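Local coordinates for protein dephospho-CoA kinase (Campylobacter jejuni subsp. jejuni serotype O:2, PDB 4ZO4) that probably catalyses the last step of coenzyme A biosynthesis, the ATP-dependent phosphorylation of the 3'-hydroxyl of dephospho-CoA, at residues E49-K52 with I53-F57; F79-K82 with E83-K86. All coordinates share one frame; numbering follows the deposited sequence.

Overall arrangement
Contact 1 (49-52 with 53-57) and contact 2 (79-82 with 83-86) come in series along the chain and lie on the same side of its centre, their own centres about 12 Å apart. Contact 1 covers most of helix 47-54 and the 3-10 segment that follows; contact 2 is the junction between helix 71-80 and the long helix 82-109. Phe57 and Phe54 join them: Phe57 CE1 stands 3.4 Å from Asn81 OD1, and Phe54 CE1 is 3.4 Å from Ala84 O. Both sites belong to a helical region away from the parallel sheet and the predicted ATP-binding loop, and both touch the second subunit, so this region contributes to the assembly.

Contact 1. Residues E49-K52 with I53-F57; sequences ELEK and IFSPF
Ile53 N donates to Glu49 O at 3.1 Å and 176°, and Phe54 N to Leu50 O at 2.8 Å, two i to i+4 bonds showing that the chain is still alpha-helical here. The next amide, Ser55 N, points to Glu51 O, but that oxygen is placed less surely in the model. Leu50 and Phe54, one turn apart, lie side by side and point the same way. Methyl CD2 of Leu50 touches the ring at Phe54 CE2, 3.5 Å away, while Leu50 O sits at the ring edge, near its plane. Phe54 CG is anti to its carbonyl carbon (chi1 -72°), which places the ring beside the backbone nitrogen and next to that leucine oxygen.

On the neighbouring side of the helix, Glu49 and Ile53 cross at about a right angle: the glutamate chain bends at chi2, and its OE2 comes within 4.0 Å of Ile53 CG1. Lys52 NZ reaches the other carboxylate oxygen, Glu49 OE1, in a long salt bridge of 3.8 Å. At residues 55-57 the i to i+4 bonds give way to a 3-10 segment, where Phe57 N donates to Phe54 O at 2.8 Å.

The apolar side packs against Leu74 of helix 71-80, through Phe54, and against Phe91 of helix 82-109, through Leu50 and Ile53, among others. Arg161 of the second subunit hydrogen-bonds to Ile53 O. With Leu50, Ile53 and Phe54 buried and Glu49, Glu51 and Lys52 partly or fully exposed, the side chains are those of an amphipathic helix; the backbone bonds mark an alpha-helical stretch passing into a 3-10 turn.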
ATOM      1  N   GLU A  49     -11.855   3.409  25.438  1.00 79.25           N
ATOM      2  CA  GLU A  49     -11.175   4.359  24.561  1.00 79.39           C
ATOM      3  C   GLU A  49     -11.538   4.109  23.098  1.00 74.03           C
ATOM      4  O   GLU A  49     -11.812   5.040  22.359  1.00 73.73           O
ATOM      5  CB  GLU A  49      -9.662   4.419  24.798  1.00 78.58           C
ATOM      6  CG  GLU A  49      -9.270   5.557  25.745  1.00 83.66           C
ATOM      7  CD  GLU A  49      -9.725   6.966  25.248  1.00 94.78           C
ATOM      8  OE1 GLU A  49     -10.123   7.837  26.091  1.00 89.50           O
ATOM      9  OE2 GLU A  49      -9.694   7.202  24.005  1.00 89.80           O
ATOM     10  N   LEU A  50     -11.613   2.845  22.713  1.00 71.43           N
ATOM     11  CA  LEU A  50     -11.977   2.461  21.347  1.00 70.45           C
ATOM     12  C   LEU A  50     -13.398   2.938  20.965  1.00 68.27           C
ATOM     13  O   LEU A  50     -13.641   3.440  19.861  1.00 70.75           O
ATOM     14  CB  LEU A  50     -11.842   0.936  21.179  1.00 72.25           C
ATOM     15  CG  LEU A  50     -10.426   0.325  21.130  1.00 71.75           C
ATOM     16  CD1 LEU A  50     -10.438  -1.161  21.475  1.00 74.04           C
ATOM     17  CD2 LEU A  50      -9.811   0.510  19.742  1.00 72.91           C
ATOM     18  N   GLU A  51     -14.345   2.801  21.868  1.00 70.04           N
ATOM     19  CA  GLU A  51     -15.670   3.364  21.619  1.00 73.94           C
ATOM     20  C   GLU A  51     -15.570   4.840  21.219  1.00 77.43           C
ATOM     21  O   GLU A  51     -16.152   5.205  20.199  1.00 76.92           O
ATOM     22  CB  GLU A  51     -16.574   3.216  22.823  1.00 76.77           C
ATOM     23  CG  GLU A  51     -18.052   3.421  22.520  1.00 83.56           C
ATOM     24  CD  GLU A  51     -18.521   4.876  22.567  1.00 90.54           C
ATOM     25  OE1 GLU A  51     -19.549   5.158  21.892  1.00 86.93           O
ATOM     26  OE2 GLU A  51     -17.880   5.722  23.260  1.00 89.35           O
ATOM     27  N   LYS A  52     -14.852   5.675  21.994  1.00 78.10           N
ATOM     28  CA  LYS A  52     -14.681   7.135  21.657  1.00 77.10           C
ATOM     29  C   LYS A  52     -14.123   7.335  20.247  1.00 71.75           C
ATOM     30  O   LYS A  52     -14.725   7.951  19.411  1.00 76.46           O
ATOM     31  CB  LYS A  52     -13.736   7.847  22.640  1.00 78.14           C
ATOM     32  CG  LYS A  52     -14.380   8.358  23.919  1.00 81.98           C
ATOM     33  CD  LYS A  52     -13.485   8.117  25.134  1.00 86.92           C
ATOM     34  CE  LYS A  52     -14.196   8.504  26.425  1.00 92.80           C
ATOM     35  NZ  LYS A  52     -13.551   8.005  27.685  1.00 96.73           N
ATOM     36  N   ILE A  53     -12.970   6.748  20.002  1.00 71.33           N
ATOM     37  CA  ILE A  53     -12.234   6.865  18.756  1.00 66.99           C
ATOM     38  C   ILE A  53     -13.078   6.395  17.583  1.00 68.65           C
ATOM     39  O   ILE A  53     -13.118   7.056  16.582  1.00 77.84           O
ATOM     40  CB  ILE A  53     -10.934   6.010  18.862  1.00 69.69           C
ATOM     41  CG1 ILE A  53     -10.068   6.472  20.061  1.00 68.08           C
ATOM     42  CG2 ILE A  53     -10.116   6.080  17.581  1.00 71.83           C
ATOM     43  CD1 ILE A  53      -8.880   5.584  20.349  1.00 67.19           C
ATOM     44  N   PHE A  54     -13.757   5.249  17.698  1.00 75.91           N
ATOM     45  CA  PHE A  54     -14.441   4.625  16.546  1.00 73.65           C
ATOM     46  C   PHE A  54     -15.940   4.873  16.403  1.00 76.17           C
ATOM     47  O   PHE A  54     -16.474   4.783  15.302  1.00 82.15           O
ATOM     48  CB  PHE A  54     -14.182   3.132  16.550  1.00 69.42           C
ATOM     49  CG  PHE A  54     -12.789   2.789  16.178  1.00 70.13           C
ATOM     50  CD1 PHE A  54     -12.403   2.774  14.856  1.00 69.49           C
ATOM     51  CD2 PHE A  54     -11.844   2.554  17.148  1.00 70.81           C
ATOM     52  CE1 PHE A  54     -11.101   2.488  14.500  1.00 69.50           C
ATOM     53  CE2 PHE A  54     -10.544   2.262  16.799  1.00 69.60           C
ATOM     54  CZ  PHE A  54     -10.169   2.241  15.471  1.00 70.09           C
ATOM     55  N   SER A  55     -16.622   5.157  17.504  1.00 81.94           N
ATOM     56  CA  SER A  55     -18.049   5.468  17.457  1.00 85.02           C
ATOM     57  C   SER A  55     -18.401   6.491  16.382  1.00 82.25           C
ATOM     58  O   SER A  55     -19.417   6.314  15.719  1.00 92.59           O
ATOM     59  CB  SER A  55     -18.590   5.925  18.820  1.00 87.44           C
ATOM     60  OG  SER A  55     -18.010   7.143  19.243  1.00 86.39           O
ATOM     61  N   PRO A  56     -17.566   7.529  16.167  1.00 78.15           N
ATOM     62  CA  PRO A  56     -17.949   8.442  15.049  1.00 80.61           C
ATOM     63  C   PRO A  56     -17.978   7.844  13.627  1.00 82.48           C
ATOM     64  O   PRO A  56     -18.261   8.575  12.677  1.00 78.87           O
ATOM     65  CB  PRO A  56     -16.892   9.577  15.108  1.00 78.41           C
ATOM     66  CG  PRO A  56     -15.814   9.108  16.017  1.00 80.44           C
ATOM     67  CD  PRO A  56     -16.433   8.066  16.944  1.00 78.87           C
ATOM     68  N   PHE A  57     -17.643   6.558  13.469  1.00 86.48           N
ATOM     69  CA  PHE A  57     -17.691   5.897  12.160  1.00 83.65           C
ATOM     70  C   PHE A  57     -18.985   5.140  11.922  1.00 87.99           C
ATOM     71  O   PHE A  57     -19.273   4.738  10.792  1.00 84.10           O
ATOM     72  CB  PHE A  57     -16.537   4.922  12.011  1.00 76.48           C
ATOM     73  CG  PHE A  57     -15.214   5.580  11.887  1.00 76.72           C
ATOM     74  CD1 PHE A  57     -14.799   6.090  10.669  1.00 76.27           C
ATOM     75  CD2 PHE A  57     -14.368   5.674  12.977  1.00 75.48           C
ATOM     76  CE1 PHE A  57     -13.557   6.690  10.546  1.00 74.99           C
ATOM     77  CE2 PHE A  57     -13.120   6.261  12.860  1.00 72.19           C
ATOM     78  CZ  PHE A  57     -12.717   6.774  11.649  1.00 72.21           C
TER

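Contact 2. Residues F79-K82 with E83-K86; sequences FNNK and EAKK
Asn81 folds its side chain back over the start of helix 82-109, and its OD1 accepts from two successive amides. The bond from Ala84 N is 2.9 Å long with an N-H...O angle of 151°. The one from Glu83 N has the same length but an angle of only 120°, and is weak. Asn81 is thus the N-cap residue, supplying an acceptor to amides that have no carbonyl of an earlier turn of helix 82-109 to bond to. With CG anti to the backbone nitrogen (chi1 -163°), the amide lies beside the Asn81 carbonyl carbon, facing the opening turn. The methyl group of Ala84 rests against Asn81 CB at 3.8 Å, adding an apolar touch alongside the cap.

The main chain completes the turn. Asn81 O accepts from Lys85 N at 3.1 Å, and Lys82 O from Lys86 N at 3.1 Å. Asn81 therefore serves the helix start through both its side-chain and its main-chain oxygen.

Glu83 and Lys85 find partners in the second subunit. Glu83 OE2 forms a salt bridge with Arg161 of that subunit and OE1 a hydrogen bond with its Ser164, while Lys85 NZ pairs with its Glu89; the backbone of Lys82 is hydrogen-bonded to the same subunit as well. Lys82 and Lys86 bring their ammonium groups within 5.7 Å, NZ to NZ, which would probably be mildly unfavourable unless screened by solvent.

Phe57 packs against Glu83 and Ala84 from the segment after helix 47-54, and Ala84 also touches Ile77 and Val78. The capped turn thereby joins helix 71-80 to helix 82-109, which leads on to strand 114-117 of the parallel sheet.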
ATOM      1  N   PHE A  79     -13.101  -2.570   7.887  1.00 62.91           N
ATOM      2  CA  PHE A  79     -13.183  -3.072   6.525  1.00 67.50           C
ATOM      3  C   PHE A  79     -13.761  -1.973   5.606  1.00 65.94           C
ATOM      4  O   PHE A  79     -13.257  -1.762   4.511  1.00 67.90           O
ATOM      5  CB  PHE A  79     -14.013  -4.360   6.449  1.00 72.15           C
ATOM      6  CG  PHE A  79     -14.208  -4.857   5.045  1.00 81.50           C
ATOM      7  CD1 PHE A  79     -13.156  -5.460   4.343  1.00 80.04           C
ATOM      8  CD2 PHE A  79     -15.441  -4.688   4.403  1.00 88.29           C
ATOM      9  CE1 PHE A  79     -13.335  -5.889   3.032  1.00 84.74           C
ATOM     10  CE2 PHE A  79     -15.620  -5.119   3.093  1.00 90.44           C
ATOM     11  CZ  PHE A  79     -14.566  -5.719   2.407  1.00 87.42           C
ATOM     12  N   ASN A  80     -14.780  -1.256   6.067  1.00 65.60           N
ATOM     13  CA  ASN A  80     -15.398  -0.164   5.273  1.00 73.39           C
ATOM     14  C   ASN A  80     -14.666   1.164   5.255  1.00 71.45           C
ATOM     15  O   ASN A  80     -15.020   2.048   4.480  1.00 71.61           O
ATOM     16  CB  ASN A  80     -16.798   0.140   5.793  1.00 72.99           C
ATOM     17  CG  ASN A  80     -17.708  -1.050   5.709  1.00 72.74           C
ATOM     18  OD1 ASN A  80     -17.547  -1.914   4.843  1.00 78.11           O
ATOM     19  ND2 ASN A  80     -18.651  -1.124   6.631  1.00 74.27           N
ATOM     20  N   ASN A  81     -13.669   1.327   6.114  1.00 69.00           N
ATOM     21  CA  ASN A  81     -13.050   2.629   6.273  1.00 66.73           C
ATOM     22  C   ASN A  81     -11.561   2.510   6.440  1.00 67.23           C
ATOM     23  O   ASN A  81     -11.069   1.871   7.387  1.00 72.40           O
ATOM     24  CB  ASN A  81     -13.667   3.323   7.471  1.00 69.14           C
ATOM     25  CG  ASN A  81     -13.393   4.785   7.481  1.00 73.75           C
ATOM     26  OD1 ASN A  81     -12.266   5.218   7.736  1.00 74.02           O
ATOM     27  ND2 ASN A  81     -14.425   5.571   7.212  1.00 79.05           N
ATOM     28  N   LYS A  82     -10.851   3.124   5.504  1.00 66.78           N
ATOM     29  CA  LYS A  82      -9.390   3.170   5.473  1.00 69.13           C
ATOM     30  C   LYS A  82      -8.803   3.919   6.683  1.00 65.21           C
ATOM     31  O   LYS A  82      -7.785   3.537   7.249  1.00 65.18           O
ATOM     32  CB  LYS A  82      -8.948   3.834   4.164  1.00 79.28           C
ATOM     33  CG  LYS A  82      -7.545   3.515   3.665  1.00 90.99           C
ATOM     34  CD  LYS A  82      -7.362   4.026   2.233  1.00100.48           C
ATOM     35  CE  LYS A  82      -5.948   3.808   1.699  1.00101.36           C
ATOM     36  NZ  LYS A  82      -5.822   4.195   0.261  1.00101.70           N
ATOM     37  N   GLU A  83      -9.464   4.981   7.083  1.00 66.69           N
ATOM     38  CA  GLU A  83      -8.994   5.803   8.171  1.00 67.84           C
ATOM     39  C   GLU A  83      -9.139   5.030   9.460  1.00 66.60           C
ATOM     40  O   GLU A  83      -8.270   5.101  10.331  1.00 68.89           O
ATOM     41  CB  GLU A  83      -9.806   7.113   8.241  1.00 70.05           C
ATOM     42  CG  GLU A  83      -9.355   8.091   9.320  1.00 73.04           C
ATOM     43  CD  GLU A  83     -10.462   9.011   9.814  1.00 73.76           C
ATOM     44  OE1 GLU A  83     -11.250   9.496   8.978  1.00 73.54           O
ATOM     45  OE2 GLU A  83     -10.534   9.253  11.042  1.00 76.93           O
ATOM     46  N   ALA A  84     -10.243   4.298   9.596  1.00 67.52           N
ATOM     47  CA  ALA A  84     -10.493   3.485  10.799  1.00 63.93           C
ATOM     48  C   ALA A  84      -9.445   2.408  10.906  1.00 63.93           C
ATOM     49  O   ALA A  84      -8.893   2.169  11.958  1.00 72.89           O
ATOM     50  CB  ALA A  84     -11.853   2.857  10.746  1.00 62.76           C
ATOM     51  N   LYS A  85      -9.162   1.766   9.793  1.00 65.00           N
ATOM     52  CA  LYS A  85      -8.169   0.732   9.762  1.00 64.26           C
ATOM     53  C   LYS A  85      -6.819   1.246  10.224  1.00 67.78           C
ATOM     54  O   LYS A  85      -6.167   0.612  11.051  1.00 76.69           O
ATOM     55  CB  LYS A  85      -8.038   0.173   8.350  1.00 67.97           C
ATOM     56  CG  LYS A  85      -7.366  -1.197   8.274  1.00 69.71           C
ATOM     57  CD  LYS A  85      -6.591  -1.372   6.980  1.00 75.84           C
ATOM     58  CE  LYS A  85      -7.404  -1.016   5.738  1.00 77.56           C
ATOM     59  NZ  LYS A  85      -6.614  -1.150   4.479  1.00 83.98           N
ATOM     60  N   LYS A  86      -6.364   2.377   9.695  1.00 67.81           N
ATOM     61  CA  LYS A  86      -5.040   2.849  10.085  1.00 61.21           C
ATOM     62  C   LYS A  86      -5.052   3.208  11.551  1.00 59.72           C
ATOM     63  O   LYS A  86      -4.118   2.906  12.269  1.00 60.34           O
ATOM     64  CB  LYS A  86      -4.578   4.019   9.247  1.00 67.31           C
ATOM     65  CG  LYS A  86      -4.236   3.647   7.814  1.00 73.74           C
ATOM     66  CD  LYS A  86      -3.629   4.821   7.050  1.00 80.49           C
ATOM     67  CE  LYS A  86      -3.486   4.496   5.555  1.00 85.71           C
ATOM     68  NZ  LYS A  86      -2.604   5.435   4.788  1.00 82.58           N
TER